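Local coordinates for Fe-regulated protein B (Neisseria meningitidis, PDB 4AIP), which transports iron across the outer membrane as a TonB-dependent transporter, and probably acts in siderophore uptake, at residues I71-L74 with Q75-D78; K239-P242 with Y243-L246; Q490-E493 with H494-F497; N693-L697 with G698-L702. One frame throughout, in Å; residues are numbered along the deposited sequence.

Interaction 1 of 4, residues I71-L74 with Q75-D78; sequences IVTL and QQKD
Gln75 leaves the turn that Gln76 and Thr73 hold together at the start of the short helix 74-77: its chain bends at chi2 and leads away, and NE2 makes a weak hydrogen bond to Asp700 OD2. Gln76 turns back instead. Its backbone N gives a weak hydrogen bond, 3.3 Å long, to Thr73 OG1, while its OE1 accepts from Thr73 N at 3.1 Å (N-H...O 154°). This reciprocal pair is a capping box. Threonine suits the N-cap because its hydroxyl, tucked between backbone N and carbonyl carbon (chi1 55°), faces the opening helix; glutamine is long enough, with its chain extended beyond CG, to cross the threonine and bring OE1 to the amide. Lys77 begins the regular helical bonding with a hydrogen bond of 2.7 Å from its N to Thr73 O. Its CB rests 4.0 Å from Val72 CG1, and a bend at chi3 (85°) carries NZ past Leu74, 3.2 Å from CD1, to a hydrogen bond with Pro141 O. Asp78 N follows with a hydrogen bond of 3.0 Å to Leu74 O, and its carboxylate forms a salt bridge with Arg188 of barrel strand 185-194. Upstream, Ile71 and Val72 both face Val147 in a classic beta bulge, which lies just before the helix, where the end of strand 67-73 runs into it. The two bonds of the capping box, one of them weak, occupy Gln76 N at the helix start and Thr73 N just before it, while the charged ends of Lys77 and Asp78 are engaged outside the turn.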
# COMPACT_ATOMS: atom_id res chain seq x y z
N ILE B 71 -14.03 23.40 21.58
CA ILE B 71 -12.75 24.09 21.68
C ILE B 71 -12.17 24.30 20.30
O ILE B 71 -11.65 25.35 19.98
CB ILE B 71 -11.74 23.25 22.47
CG1 ILE B 71 -11.99 23.37 23.95
CG2 ILE B 71 -10.33 23.69 22.23
CD1 ILE B 71 -11.13 22.41 24.68
N VAL B 72 -12.28 23.27 19.48
CA VAL B 72 -11.86 23.33 18.11
C VAL B 72 -13.07 23.10 17.25
O VAL B 72 -13.80 22.16 17.46
CB VAL B 72 -10.82 22.25 17.80
CG1 VAL B 72 -10.35 22.40 16.39
CG2 VAL B 72 -9.66 22.32 18.80
N THR B 73 -13.27 23.98 16.29
CA THR B 73 -14.31 23.77 15.33
C THR B 73 -13.61 23.42 14.03
O THR B 73 -12.44 23.76 13.79
CB THR B 73 -15.22 24.99 15.05
OG1 THR B 73 -14.48 26.10 14.69
CG2 THR B 73 -15.79 25.47 16.13
N LEU B 74 -14.35 22.73 13.18
CA LEU B 74 -13.86 22.36 11.87
C LEU B 74 -13.41 23.61 11.06
O LEU B 74 -12.43 23.56 10.33
CB LEU B 74 -14.95 21.65 11.08
CG LEU B 74 -14.48 21.13 9.73
CD1 LEU B 74 -13.35 20.12 9.91
CD2 LEU B 74 -15.63 20.43 9.02
N GLN B 75 -14.15 24.69 11.15
CA GLN B 75 -13.85 25.82 10.34
C GLN B 75 -12.54 26.48 10.86
O GLN B 75 -11.68 26.92 10.08
CB GLN B 75 -15.07 26.73 10.40
CG GLN B 75 -14.77 28.17 10.78
CD GLN B 75 -14.47 28.96 9.54
OE1 GLN B 75 -13.43 28.77 8.88
NE2 GLN B 75 -15.40 29.82 9.16
N GLN B 76 -12.35 26.48 12.19
CA GLN B 76 -11.09 26.91 12.76
C GLN B 76 -10.00 25.99 12.37
O GLN B 76 -8.98 26.46 11.90
CB GLN B 76 -11.13 26.86 14.27
CG GLN B 76 -11.84 28.01 14.95
CD GLN B 76 -11.85 27.81 16.50
OE1 GLN B 76 -11.82 26.67 17.02
NE2 GLN B 76 -11.86 28.92 17.22
N LYS B 77 -10.19 24.69 12.59
CA LYS B 77 -9.19 23.66 12.22
C LYS B 77 -8.69 23.79 10.74
O LYS B 77 -7.46 23.56 10.42
CB LYS B 77 -9.82 22.28 12.45
CG LYS B 77 -8.88 21.20 12.80
CD LYS B 77 -9.67 19.89 12.86
CE LYS B 77 -9.76 19.29 11.39
NZ LYS B 77 -11.00 18.46 11.30
N ASP B 78 -9.59 24.21 9.84
CA ASP B 78 -9.16 24.38 8.45
C ASP B 78 -8.22 25.57 8.27
O ASP B 78 -7.58 25.67 7.21
CB ASP B 78 -10.34 24.60 7.50
CG ASP B 78 -11.15 23.33 7.22
OD1 ASP B 78 -10.68 22.18 7.49
OD2 ASP B 78 -12.28 23.56 6.74

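Interaction 2 of 4, residues K239-P242 with Y243-L246; sequences KTVP and YSAL
Ser244 folds back on Val241, and the polar part of the contact rests on one short hydrogen bond: Ser244 OG donates to Val241 O over 2.7 Å, approaching 20° from the carbonyl plane. The serine hydroxyl sits between its own backbone N and carbonyl carbon (chi1 61°), which points it back across the turn. The same oxygen is also bonded to Tyr226 N. A small polar side chain is therefore well placed here: it is buried, yet its oxygen has two partners. Separately, the backbone Ser244 N is bonded to Asp225 OD1. The apolar contacts are slight. Pro242 CB lies 3.7 Å from Tyr243 CD2, Pro242 C meets the tyrosine ring obliquely, and Val241 CG1 approaches Ser244 CB at 4.2 Å. Beyond this stretch the tyrosine ring rests on Ile278 and Pro301, and Val241 packs on Tyr226 and Thr286. As for the backbone, Pro242 and Tyr243 occupy the two central positions. Proline fits the first, its ring fixing phi near the value that position needs, whereas Tyr243 takes a positive phi of 65°, a conformation less usual for a residue with a side chain. Ser244 O is bonded to Asn101 of the plug, which joins this loop to that domain. The geometry is that of a type II beta turn from Val241 to Ser244, set in the long connection between barrel strands 212-223 and 246-259, consistent with one of the extended extracellular loops of TonB-dependent transporters.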
# COMPACT_ATOMS: atom_id res chain seq x y z
N LYS B 239 20.90 16.13 14.85
CA LYS B 239 19.90 16.91 15.55
C LYS B 239 18.51 16.26 15.60
O LYS B 239 17.56 16.82 16.16
CB LYS B 239 19.78 18.27 14.88
CG LYS B 239 21.05 19.04 14.82
CD LYS B 239 20.82 20.31 14.07
CE LYS B 239 21.94 21.31 14.30
NZ LYS B 239 23.28 20.77 13.93
N THR B 240 18.37 15.09 15.00
CA THR B 240 17.07 14.47 14.93
C THR B 240 16.89 13.45 16.05
O THR B 240 17.85 12.89 16.54
CB THR B 240 16.74 13.87 13.53
OG1 THR B 240 17.64 12.81 13.21
CG2 THR B 240 16.78 14.93 12.46
N VAL B 241 15.65 13.28 16.46
CA VAL B 241 15.27 12.27 17.46
C VAL B 241 15.08 10.93 16.78
O VAL B 241 14.16 10.75 16.00
CB VAL B 241 13.99 12.71 18.22
CG1 VAL B 241 13.61 11.72 19.22
CG2 VAL B 241 14.24 14.03 18.89
N PRO B 242 15.98 9.99 17.06
CA PRO B 242 15.89 8.68 16.42
C PRO B 242 14.53 7.98 16.65
O PRO B 242 13.99 8.00 17.74
CB PRO B 242 17.04 7.89 17.05
CG PRO B 242 17.99 8.92 17.47
CD PRO B 242 17.16 10.07 17.94
N TYR B 243 14.00 7.44 15.55
CA TYR B 243 12.81 6.58 15.47
C TYR B 243 11.52 7.26 15.87
O TYR B 243 10.66 6.69 16.51
CB TYR B 243 13.00 5.28 16.24
CG TYR B 243 14.21 4.54 15.80
CD1 TYR B 243 14.21 3.78 14.62
CD2 TYR B 243 15.38 4.60 16.55
CE1 TYR B 243 15.34 3.08 14.22
CE2 TYR B 243 16.53 3.91 16.14
CZ TYR B 243 16.49 3.15 14.98
OH TYR B 243 17.62 2.49 14.62
N SER B 244 11.41 8.49 15.45
CA SER B 244 10.29 9.32 15.75
C SER B 244 9.52 9.59 14.46
O SER B 244 8.51 10.25 14.47
CB SER B 244 10.78 10.63 16.38
OG SER B 244 11.61 11.36 15.50
N ALA B 245 10.05 9.08 13.34
CA ALA B 245 9.29 9.00 12.09
C ALA B 245 8.07 8.07 12.20
O ALA B 245 8.13 7.02 12.81
CB ALA B 245 10.19 8.57 10.92
N LEU B 246 6.96 8.54 11.64
CA LEU B 246 5.74 7.77 11.52
C LEU B 246 5.02 8.15 10.28
O LEU B 246 4.98 9.32 9.91
CB LEU B 246 4.81 7.99 12.71
CG LEU B 246 5.06 7.20 13.98
CD1 LEU B 246 4.04 7.63 15.07
CD2 LEU B 246 5.00 5.73 13.70

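Interaction 3 of 4, residues Q490-E493 with H494-F497; sequences QPHE and HWSF
His492 meets both His494 and Trp495, and its side chain can be followed outward atom by atom. CB lies at the edge of the Trp495 ring, near its plane, 3.4 Å from CD1. CG also meets that edge, 3.6 Å from Trp495 CD1. Because CG stands anti to the backbone N (chi1 178°), the ring runs alongside His494, and CD2 comes to 3.0 Å from His494 N. At the tip, NE2 lies 3.4 Å from His494 ND1. The two imidazoles form an offset edge-to-face pair, with planes at 69°; the indole meets the His492 ring obliquely. His492, His494 and Trp495, all within the type I beta turn His492-Trp495, form an aromatic cluster, and a long hydrogen bond of 3.3 Å runs from Trp495 N to His492 O. The turn joins the antiparallel barrel strands 475-490 and 495-506, consistent with one of the short periplasmic turns of this barrel family. The imidazole of His492 is slim enough to lie beside His494 with its edge toward that ring's face while CB and CG meet the indole edge, and Trp495 continues onto the Tyr543 ring of the adjoining strand 532-544. Pro491, whose ring suits a corner of the chain, sets CG 3.8 Å from Phe497 CE1, at the edge of the phenyl ring, and the two side chains cross at about a right angle. Gln490 lays its CG 3.3 Å from Trp495 O; its NE2 adds a weak bond to His492 O, and its OE1 accepts from Arg62 NE.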
# COMPACT_ATOMS: atom_id res chain seq x y z
N GLN B 490 -27.30 32.49 37.07
CA GLN B 490 -27.10 33.50 36.09
C GLN B 490 -27.94 34.75 36.38
O GLN B 490 -29.00 34.97 35.82
CB GLN B 490 -27.35 32.94 34.68
CG GLN B 490 -27.39 34.03 33.64
CD GLN B 490 -26.92 33.61 32.25
OE1 GLN B 490 -27.05 32.45 31.83
NE2 GLN B 490 -26.35 34.59 31.52
N PRO B 491 -27.42 35.62 37.26
CA PRO B 491 -28.10 36.83 37.74
C PRO B 491 -28.24 37.96 36.76
O PRO B 491 -29.12 38.80 36.92
CB PRO B 491 -27.22 37.31 38.87
CG PRO B 491 -26.09 36.38 38.95
CD PRO B 491 -26.09 35.45 37.83
N HIS B 492 -27.33 38.02 35.79
CA HIS B 492 -27.18 39.15 34.84
C HIS B 492 -26.93 38.41 33.56
O HIS B 492 -26.53 37.24 33.58
CB HIS B 492 -25.95 40.05 35.17
CG HIS B 492 -25.73 41.19 34.21
ND1 HIS B 492 -26.38 42.40 34.34
CD2 HIS B 492 -24.92 41.32 33.13
CE1 HIS B 492 -26.00 43.22 33.37
NE2 HIS B 492 -25.12 42.58 32.61
N GLU B 493 -27.16 39.05 32.44
CA GLU B 493 -26.99 38.32 31.21
C GLU B 493 -25.53 38.09 30.81
O GLU B 493 -25.24 37.25 29.97
CB GLU B 493 -27.77 38.99 30.13
CG GLU B 493 -27.15 40.26 29.71
CD GLU B 493 -27.87 40.84 28.52
OE1 GLU B 493 -28.52 40.03 27.80
OE2 GLU B 493 -27.79 42.10 28.31
N HIS B 494 -24.61 38.84 31.41
CA HIS B 494 -23.20 38.63 31.15
C HIS B 494 -22.54 37.77 32.19
O HIS B 494 -21.34 37.65 32.18
CB HIS B 494 -22.45 39.97 31.10
CG HIS B 494 -22.94 40.92 30.03
ND1 HIS B 494 -22.76 42.29 30.12
CD2 HIS B 494 -23.58 40.69 28.86
CE1 HIS B 494 -23.26 42.86 29.03
NE2 HIS B 494 -23.77 41.92 28.26
N TRP B 495 -23.28 37.16 33.11
CA TRP B 495 -22.62 36.47 34.23
C TRP B 495 -23.25 35.16 34.60
O TRP B 495 -24.49 35.12 34.80
CB TRP B 495 -22.73 37.29 35.49
CG TRP B 495 -22.02 38.56 35.51
CD1 TRP B 495 -22.51 39.81 35.18
CD2 TRP B 495 -20.68 38.76 35.96
NE1 TRP B 495 -21.54 40.78 35.38
CE2 TRP B 495 -20.40 40.16 35.86
CE3 TRP B 495 -19.66 37.89 36.43
CZ2 TRP B 495 -19.15 40.72 36.20
CZ3 TRP B 495 -18.40 38.44 36.77
CH2 TRP B 495 -18.16 39.85 36.66
N SER B 496 -22.39 34.14 34.83
CA SER B 496 -22.76 32.92 35.51
C SER B 496 -21.78 32.63 36.59
O SER B 496 -20.66 33.08 36.51
CB SER B 496 -22.72 31.75 34.56
OG SER B 496 -23.36 32.12 33.36
N PHE B 497 -22.20 31.83 37.58
CA PHE B 497 -21.36 31.32 38.63
C PHE B 497 -21.84 29.90 38.85
O PHE B 497 -22.99 29.59 38.54
CB PHE B 497 -21.52 32.14 39.92
CG PHE B 497 -21.40 33.62 39.71
CD1 PHE B 497 -22.49 34.37 39.27
CD2 PHE B 497 -20.19 34.26 39.93
CE1 PHE B 497 -22.38 35.75 39.05
CE2 PHE B 497 -20.05 35.61 39.69
CZ PHE B 497 -21.16 36.37 39.25

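Interaction 4 of 4, residues N693-L697 with G698-L702; sequences NWKPL and GKDTL
A type I beta turn from Lys695 to Gly698 opens the short connection between barrel strands 681-694 and 702-709, consistent with a periplasmic turn of the barrel. It is closed by a hydrogen bond from Gly698 N to Lys695 O, 3.2 Å long. Proline at the second position suits the phi required there, and glycine suits the fourth: at a phi of 92° a beta carbon would be jammed against Leu697 O, which calls for glycine. The two ends of the connection are drawn together by Leu702, whose CG stands 3.9 Å from Pro696 CD, the side chains crossing at about a right angle. Leu697 adds its CD1, 3.8 Å from Leu702 CB. Between the backbones, Lys695 CA makes a CA-H...O contact with Leu702 O of 3.5 Å, nearly straight at 160°. Pro696 also lays its CG over the centre of the Trp694 ring, 3.6 Å above the plane. Another copy of the protein covers part of this greasy patch, its Phe212 packing on Pro696 and Leu702. On the polar side, the Lys695 chain stays extended until a bend at chi4 (-61°), and NZ makes a weak, 3.4 Å salt bridge with Asp700 OD1. That amine also bonds Asn703 and forms a salt bridge with Glu79. A lysine is long enough to reach all three, and with two carboxylates nearby, though the bridge to Asp700 is weak, its buried side chain probably keeps its charge.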
# COMPACT_ATOMS: atom_id res chain seq x y z
N ASN B 693 -3.43 32.60 8.00
CA ASN B 693 -4.44 31.94 7.19
C ASN B 693 -4.92 32.89 6.07
O ASN B 693 -5.48 33.97 6.32
CB ASN B 693 -5.62 31.51 8.07
CG ASN B 693 -6.87 31.13 7.28
OD1 ASN B 693 -7.84 31.86 7.27
ND2 ASN B 693 -6.84 29.98 6.63
N TRP B 694 -4.68 32.51 4.82
CA TRP B 694 -5.36 33.27 3.76
C TRP B 694 -6.35 32.55 2.92
O TRP B 694 -6.24 31.34 2.67
CB TRP B 694 -4.46 34.26 3.00
CG TRP B 694 -3.91 34.02 1.70
CD1 TRP B 694 -2.87 33.17 1.37
CD2 TRP B 694 -4.21 34.76 0.50
NE1 TRP B 694 -2.55 33.28 -0.02
CE2 TRP B 694 -3.38 34.23 -0.56
CE3 TRP B 694 -5.16 35.71 0.19
CZ2 TRP B 694 -3.42 34.69 -1.86
CZ3 TRP B 694 -5.22 36.18 -1.13
CH2 TRP B 694 -4.34 35.66 -2.14
N LYS B 695 -7.36 33.33 2.57
CA LYS B 695 -8.53 32.83 1.98
C LYS B 695 -8.61 33.61 0.71
O LYS B 695 -9.34 34.62 0.65
CB LYS B 695 -9.76 33.15 2.85
CG LYS B 695 -9.97 32.27 4.09
CD LYS B 695 -11.19 32.76 4.84
CE LYS B 695 -11.23 32.20 6.24
NZ LYS B 695 -11.30 30.70 6.16
N PRO B 696 -7.89 33.16 -0.32
CA PRO B 696 -7.73 33.91 -1.56
C PRO B 696 -9.01 34.12 -2.34
O PRO B 696 -9.03 34.93 -3.27
CB PRO B 696 -6.76 33.02 -2.35
CG PRO B 696 -6.14 32.07 -1.33
CD PRO B 696 -7.27 31.83 -0.41
N LEU B 697 -10.06 33.39 -1.98
CA LEU B 697 -11.28 33.37 -2.73
C LEU B 697 -12.41 34.07 -2.01
O LEU B 697 -13.44 34.31 -2.61
CB LEU B 697 -11.67 31.92 -3.14
CG LEU B 697 -10.78 31.19 -4.19
CD1 LEU B 697 -11.38 29.86 -4.40
CD2 LEU B 697 -10.60 31.86 -5.58
N GLY B 698 -12.20 34.44 -0.74
CA GLY B 698 -13.24 35.11 0.07
C GLY B 698 -14.14 34.20 0.90
O GLY B 698 -14.74 34.66 1.92
N LYS B 699 -14.25 32.94 0.44
CA LYS B 699 -15.08 31.88 1.06
C LYS B 699 -14.15 30.90 1.72
O LYS B 699 -12.92 30.94 1.50
CB LYS B 699 -15.87 31.06 0.03
CG LYS B 699 -16.39 31.78 -1.21
CD LYS B 699 -16.31 30.80 -2.44
CE LYS B 699 -15.89 31.51 -3.74
NZ LYS B 699 -16.93 32.54 -4.16
N ASP B 700 -14.74 29.97 2.46
CA ASP B 700 -13.95 29.02 3.23
C ASP B 700 -13.62 27.80 2.38
O ASP B 700 -13.27 26.75 2.92
CB ASP B 700 -14.67 28.65 4.53
CG ASP B 700 -15.01 29.85 5.40
OD1 ASP B 700 -14.54 31.00 5.15
OD2 ASP B 700 -15.74 29.64 6.38
N THR B 701 -13.74 27.95 1.06
CA THR B 701 -13.47 26.85 0.11
C THR B 701 -11.98 26.72 -0.20
O THR B 701 -11.53 25.67 -0.65
CB THR B 701 -14.32 26.92 -1.23
OG1 THR B 701 -14.02 28.13 -1.96
CG2 THR B 701 -15.87 26.79 -0.98
N LEU B 702 -11.21 27.76 0.05
CA LEU B 702 -9.79 27.67 -0.18
C LEU B 702 -9.03 28.35 0.93
O LEU B 702 -9.21 29.52 1.16
CB LEU B 702 -9.44 28.25 -1.54
CG LEU B 702 -7.97 28.34 -1.92
CD1 LEU B 702 -7.22 26.97 -1.78
CD2 LEU B 702 -7.77 29.00 -3.32

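Overall arrangement
Interactions 1 and 4 are neighbours, with centres 15 Å apart. They touch where Gln75 NE2 lies 2.8 Å from Asp700 OD2, the point where the plug helix meets a barrel turn. Interaction 3, another hairpin of the barrel, is separate: about 17 Å from interaction 1 and 26 Å from interaction 4 at the nearest atoms, although Gln490 there also reaches the N-terminal part of the chain through Arg62. Interaction 2 lies on the opposite side of the chain's centre from interaction 3, with centres 50 Å apart. None belongs to the detergent pocket of its own chain, but Glu209 and Phe212 of a second subunit, residue positions that line that pocket, pack on interaction 4.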